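Local coordinates for [PSI+] inducibility protein 3 (Saccharomyces cerevisiae, PDB 1ZX6) that promotes de novo appearance of the [PSI+] prion form of SUP35 when overproduced and interacts with LAS17, here represented by its SH3 domain, at residues 9-12 against 17-20; 28-33 against 37-42. One frame throughout, in Å; residues are numbered along the deposited sequence.

Overall arrangement
Both contacts belong to one small SH3 domain, a single antiparallel sheet of short strands folded round a compact core. Contact 1 comes first along the chain: residues 9-12 and 17-20 both lie in the long loop between strands 4-7 and 26-32, the RT loop. Contact 2 follows it, pairing strand 26-32 with strand 37-42 across the n-Src loop. Their centres are about 12 Å apart, on opposite sides of the centre of the chain. They nevertheless meet through the core, where Leu19 CD2 of contact 1 lies 3.5 Å from Gly40 O of contact 2. In SH3 domains the RT and n-Src loops flank the groove that takes proline-rich peptides.

Contact 1. Residues 9-12 against 17-20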
loop_
_atom_site.group_PDB
_atom_site.type_symbol
_atom_site.label_atom_id
_atom_site.label_comp_id
_atom_site.label_asym_id
_atom_site.label_seq_id
_atom_site.Cartn_x
_atom_site.Cartn_y
_atom_site.Cartn_z
ATOM N N TYR A 9 -3.413 -8.851 -2.198
ATOM C CA TYR A 9 -2.315 -9.700 -2.686
ATOM C C TYR A 9 -1.018 -9.297 -1.959
ATOM O O TYR A 9 -0.877 -8.152 -1.495
ATOM C CB TYR A 9 -2.110 -9.511 -4.196
ATOM C CG TYR A 9 -3.368 -9.563 -5.026
ATOM C CD1 TYR A 9 -3.881 -10.761 -5.482
ATOM C CD2 TYR A 9 -4.019 -8.386 -5.390
ATOM C CE1 TYR A 9 -5.040 -10.803 -6.243
ATOM C CE2 TYR A 9 -5.183 -8.419 -6.142
ATOM C CZ TYR A 9 -5.698 -9.628 -6.561
ATOM O OH TYR A 9 -6.871 -9.690 -7.317
ATOM N N GLN A 10 -0.099 -10.250 -1.859
ATOM C CA GLN A 10 1.196 -10.059 -1.169
ATOM C C GLN A 10 2.149 -9.293 -2.086
ATOM O O GLN A 10 2.438 -9.729 -3.189
ATOM C CB GLN A 10 1.823 -11.393 -0.735
ATOM C CG GLN A 10 3.134 -11.202 0.035
ATOM C CD GLN A 10 3.557 -12.435 0.821
ATOM O OE1 GLN A 10 2.723 -13.137 1.391
ATOM N NE2 GLN A 10 4.854 -12.674 0.885
ATOM N N PHE A 11 2.542 -8.087 -1.662
ATOM C CA PHE A 11 3.570 -7.324 -2.340
ATOM C C PHE A 11 4.879 -7.479 -1.554
ATOM O O PHE A 11 4.982 -7.012 -0.427
ATOM C CB PHE A 11 3.144 -5.852 -2.448
ATOM C CG PHE A 11 4.205 -4.976 -2.977
ATOM C CD1 PHE A 11 4.772 -5.220 -4.213
ATOM C CD2 PHE A 11 4.630 -3.865 -2.251
ATOM C CE1 PHE A 11 5.784 -4.435 -4.699
ATOM C CE2 PHE A 11 5.631 -3.048 -2.739
ATOM C CZ PHE A 11 6.206 -3.311 -3.955
ATOM N N ASP A 12 5.854 -8.182 -2.123
ATOM C CA ASP A 12 7.172 -8.321 -1.482
ATOM C C ASP A 12 8.080 -7.145 -1.859
ATOM O O ASP A 12 8.400 -6.961 -3.013
ATOM C CB ASP A 12 7.794 -9.676 -1.853
ATOM C CG ASP A 12 6.920 -10.823 -1.433
ATOM O OD1 ASP A 12 6.598 -10.914 -0.239
ATOM O OD2 ASP A 12 6.520 -11.638 -2.294
ATOM N N GLY A 17 12.196 2.127 0.534
ATOM C CA GLY A 17 11.072 3.035 0.308
ATOM C C GLY A 17 9.788 2.335 -0.137
ATOM O O GLY A 17 8.731 2.962 -0.206
ATOM N N ASP A 18 9.881 1.047 -0.446
ATOM C CA ASP A 18 8.705 0.238 -0.764
ATOM C C ASP A 18 8.017 -0.138 0.536
ATOM O O ASP A 18 8.703 -0.522 1.504
ATOM C CB ASP A 18 9.100 -1.103 -1.397
ATOM C CG ASP A 18 9.593 -1.009 -2.826
ATOM O OD1 ASP A 18 9.552 0.073 -3.426
ATOM O OD2 ASP A 18 10.036 -2.077 -3.346
ATOM N N LEU A 19 6.697 -0.159 0.525
ATOM C CA LEU A 19 5.872 -0.617 1.647
ATOM C C LEU A 19 5.368 -2.025 1.323
ATOM O O LEU A 19 4.436 -2.214 0.520
ATOM C CB LEU A 19 4.688 0.337 1.839
ATOM C CG LEU A 19 3.661 -0.018 2.954
ATOM C CD1 LEU A 19 4.310 0.041 4.313
ATOM C CD2 LEU A 19 2.429 0.898 2.891
ATOM N N GLY A 20 5.965 -3.013 1.969
ATOM C CA GLY A 20 5.526 -4.389 1.815
ATOM C C GLY A 20 4.101 -4.550 2.308
ATOM O O GLY A 20 3.657 -3.830 3.230
#
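Phe11 turns the edge of its ring to the backbone of Leu19: Phe11 CD2 lies 3.2 Å from Leu19 O, which sits near the ring plane. CG swung anti to the backbone N (chi1 173°) brings this CD2 edge up to the carbonyl. At a wider spacing, Phe11 CZ lies 4.1 Å from Asp18 OD2. The two side chains cross at about a right angle, and the ring and carboxylate planes stand 49° apart, so the ring is not stacked on the acid. Asp18 OD2 is instead held by the backbone N-H groups of Gln14 and Gln15, which tie the acid back to the segment just before it. Beside the ring, Phe11 O receives a CA-H...O contact from Gly20 CA at 3.5 Å. Leu19 O is buried here without a hydrogen-bonding partner, while the Leu19 side chain packs on Phe49 and Arg45 of strand 45-50. On the 9-12 side, Gln10 NE2 gives a nearly straight bond of 2.7 Å, which Asp12 OD1 accepts on its syn lone pair. Phe11 also meets the ring of Tyr53 and touches Pro50, consistent with the aromatic surface beside the RT loop that takes proline-rich peptides in SH3 domains.

Contact 2. Residues 28-33 against 37-42; sequences QLLEKL and WYKGSC
Lys39 pairs with Leu30 and Glu31 through its backbone: Lys39 N gives Glu31 O a straight bond of 3.0 Å, and Lys39 O accepts from both Leu30 N (2.9 Å) and Glu31 N (3.3 Å), which arrive from the same face of its carbonyl plane. Leu30 and Glu31 therefore both face Lys39, a classic beta bulge that shifts the register by one residue. Leu30 CD1 reaches over the backbone of Gly40 and comes within 4.2 Å of Lys39 CE. On the other face of the sheet, Tyr38 has CG anti to its carbonyl carbon (chi1 -67°), and its ring lies alongside the extended Lys32 chain, both pointing the same way. Lys32 CG makes a CH-pi contact over one face of the Tyr38 ring, 4.1 Å from its centroid. This antiparallel hairpin of strands 26-32 and 37-42, closed by the n-Src loop, is part of the SH3 barrel, and Tyr38 also packs on Phe49 of strand 45-50. Leu29 CD1 meets Tyr38 CB at 3.8 Å. At the far end, Ser41 and Gln28 exchange two backbone hydrogen bonds, while Ser41 OG lies 3.4 Å from Gln28 CB.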
loop_
_atom_site.group_PDB
_atom_site.type_symbol
_atom_site.label_atom_id
_atom_site.label_comp_id
_atom_site.label_asym_id
_atom_site.label_seq_id
_atom_site.Cartn_x
_atom_site.Cartn_y
_atom_site.Cartn_z
ATOM N N GLN A 28 -3.189 3.214 5.456
ATOM C CA GLN A 28 -3.628 4.598 5.379
ATOM C C GLN A 28 -3.108 5.162 4.062
ATOM O O GLN A 28 -1.915 5.183 3.843
ATOM C CB GLN A 28 -3.082 5.409 6.550
ATOM C CG GLN A 28 -3.551 6.841 6.531
ATOM C CD GLN A 28 -3.130 7.644 7.760
ATOM O OE1 GLN A 28 -2.309 7.207 8.570
ATOM N NE2 GLN A 28 -3.736 8.814 7.917
ATOM N N LEU A 29 -4.000 5.625 3.183
ATOM C CA LEU A 29 -3.576 6.146 1.895
ATOM C C LEU A 29 -3.177 7.600 2.053
ATOM O O LEU A 29 -4.025 8.441 2.396
ATOM C CB LEU A 29 -4.716 5.979 0.870
ATOM C CG LEU A 29 -4.521 6.457 -0.559
ATOM C CD1 LEU A 29 -3.206 6.018 -1.166
ATOM C CD2 LEU A 29 -5.722 5.988 -1.420
ATOM N N LEU A 30 -1.896 7.906 1.841
ATOM C CA LEU A 30 -1.382 9.264 2.020
ATOM C C LEU A 30 -1.436 10.086 0.724
ATOM O O LEU A 30 -1.791 11.290 0.739
ATOM C CB LEU A 30 0.057 9.227 2.521
ATOM C CG LEU A 30 0.238 8.529 3.882
ATOM C CD1 LEU A 30 1.694 8.169 4.142
ATOM C CD2 LEU A 30 -0.262 9.434 4.994
ATOM N N GLU A 31 -1.072 9.467 -0.393
ATOM C CA GLU A 31 -1.084 10.160 -1.698
ATOM C C GLU A 31 -1.244 9.160 -2.841
ATOM O O GLU A 31 -0.653 8.063 -2.828
ATOM C CB GLU A 31 0.227 10.899 -1.897
ATOM C CG GLU A 31 0.236 11.877 -3.076
ATOM C CD GLU A 31 1.517 12.705 -3.150
ATOM O OE1 GLU A 31 2.368 12.610 -2.232
ATOM O OE2 GLU A 31 1.691 13.415 -4.148
ATOM N N LYS A 32 -2.057 9.507 -3.837
ATOM C CA LYS A 32 -2.087 8.713 -5.042
ATOM C C LYS A 32 -1.054 9.305 -5.992
ATOM O O LYS A 32 -1.313 10.329 -6.619
ATOM C CB LYS A 32 -3.486 8.681 -5.656
ATOM C CG LYS A 32 -4.529 8.064 -4.734
ATOM C CD LYS A 32 -5.873 7.973 -5.428
ATOM C CE LYS A 32 -6.871 7.122 -4.670
ATOM N NZ LYS A 32 -8.063 6.753 -5.524
ATOM N N LEU A 33 0.113 8.688 -6.078
ATOM C CA LEU A 33 1.227 9.258 -6.886
ATOM C C LEU A 33 0.926 9.241 -8.402
ATOM O O LEU A 33 1.287 10.159 -9.124
ATOM C CB LEU A 33 2.535 8.508 -6.570
ATOM C CG LEU A 33 2.963 8.541 -5.105
ATOM C CD1 LEU A 33 4.177 7.658 -4.869
ATOM C CD2 LEU A 33 3.225 9.966 -4.667
ATOM N N TRP A 37 1.093 3.699 -8.730
ATOM C CA TRP A 37 1.785 3.712 -7.447
ATOM C C TRP A 37 1.097 4.660 -6.462
ATOM O O TRP A 37 0.792 5.832 -6.819
ATOM C CB TRP A 37 3.242 4.140 -7.631
ATOM C CG TRP A 37 4.059 3.087 -8.326
ATOM C CD1 TRP A 37 4.278 2.944 -9.666
ATOM C CD2 TRP A 37 4.773 2.035 -7.686
ATOM N NE1 TRP A 37 5.076 1.837 -9.908
ATOM C CE2 TRP A 37 5.401 1.265 -8.708
ATOM C CE3 TRP A 37 4.947 1.663 -6.354
ATOM C CZ2 TRP A 37 6.187 0.128 -8.421
ATOM C CZ3 TRP A 37 5.717 0.520 -6.067
ATOM C CH2 TRP A 37 6.330 -0.222 -7.105
ATOM N N TYR A 38 0.852 4.131 -5.256
ATOM C CA TYR A 38 0.373 4.871 -4.095
ATOM C C TYR A 38 1.448 4.953 -2.994
ATOM O O TYR A 38 2.329 4.070 -2.901
ATOM C CB TYR A 38 -0.863 4.189 -3.506
ATOM C CG TYR A 38 -2.123 4.188 -4.350
ATOM C CD1 TYR A 38 -2.215 4.937 -5.509
ATOM C CD2 TYR A 38 -3.240 3.445 -3.946
ATOM C CE1 TYR A 38 -3.369 4.921 -6.286
ATOM C CE2 TYR A 38 -4.406 3.441 -4.703
ATOM C CZ TYR A 38 -4.459 4.194 -5.851
ATOM O OH TYR A 38 -5.575 4.232 -6.651
ATOM N N LYS A 39 1.332 5.984 -2.156
ATOM C CA LYS A 39 2.099 6.169 -0.933
ATOM C C LYS A 39 1.168 5.941 0.261
ATOM O O LYS A 39 0.055 6.464 0.322
ATOM C CB LYS A 39 2.668 7.586 -0.861
ATOM C CG LYS A 39 3.628 7.803 0.272
ATOM C CD LYS A 39 3.883 9.300 0.486
ATOM C CE LYS A 39 4.788 9.519 1.707
ATOM N NZ LYS A 39 5.818 8.444 1.783
ATOM N N GLY A 40 1.604 5.157 1.228
ATOM C CA GLY A 40 0.740 4.905 2.384
ATOM C C GLY A 40 1.524 4.453 3.598
ATOM O O GLY A 40 2.747 4.372 3.544
ATOM N N SER A 41 0.794 4.210 4.681
ATOM C CA SER A 41 1.377 3.729 5.928
ATOM C C SER A 41 0.581 2.532 6.448
ATOM O O SER A 41 -0.643 2.473 6.302
ATOM C CB SER A 41 1.457 4.845 6.981
ATOM O OG SER A 41 0.170 5.239 7.408
ATOM N N CYS A 42 1.294 1.582 7.045
ATOM C CA CYS A 42 0.686 0.374 7.591
ATOM C C CYS A 42 1.545 -0.126 8.745
ATOM O O CYS A 42 2.727 -0.356 8.568
ATOM C CB CYS A 42 0.614 -0.730 6.526
ATOM S SG CYS A 42 -0.172 -2.233 7.085
#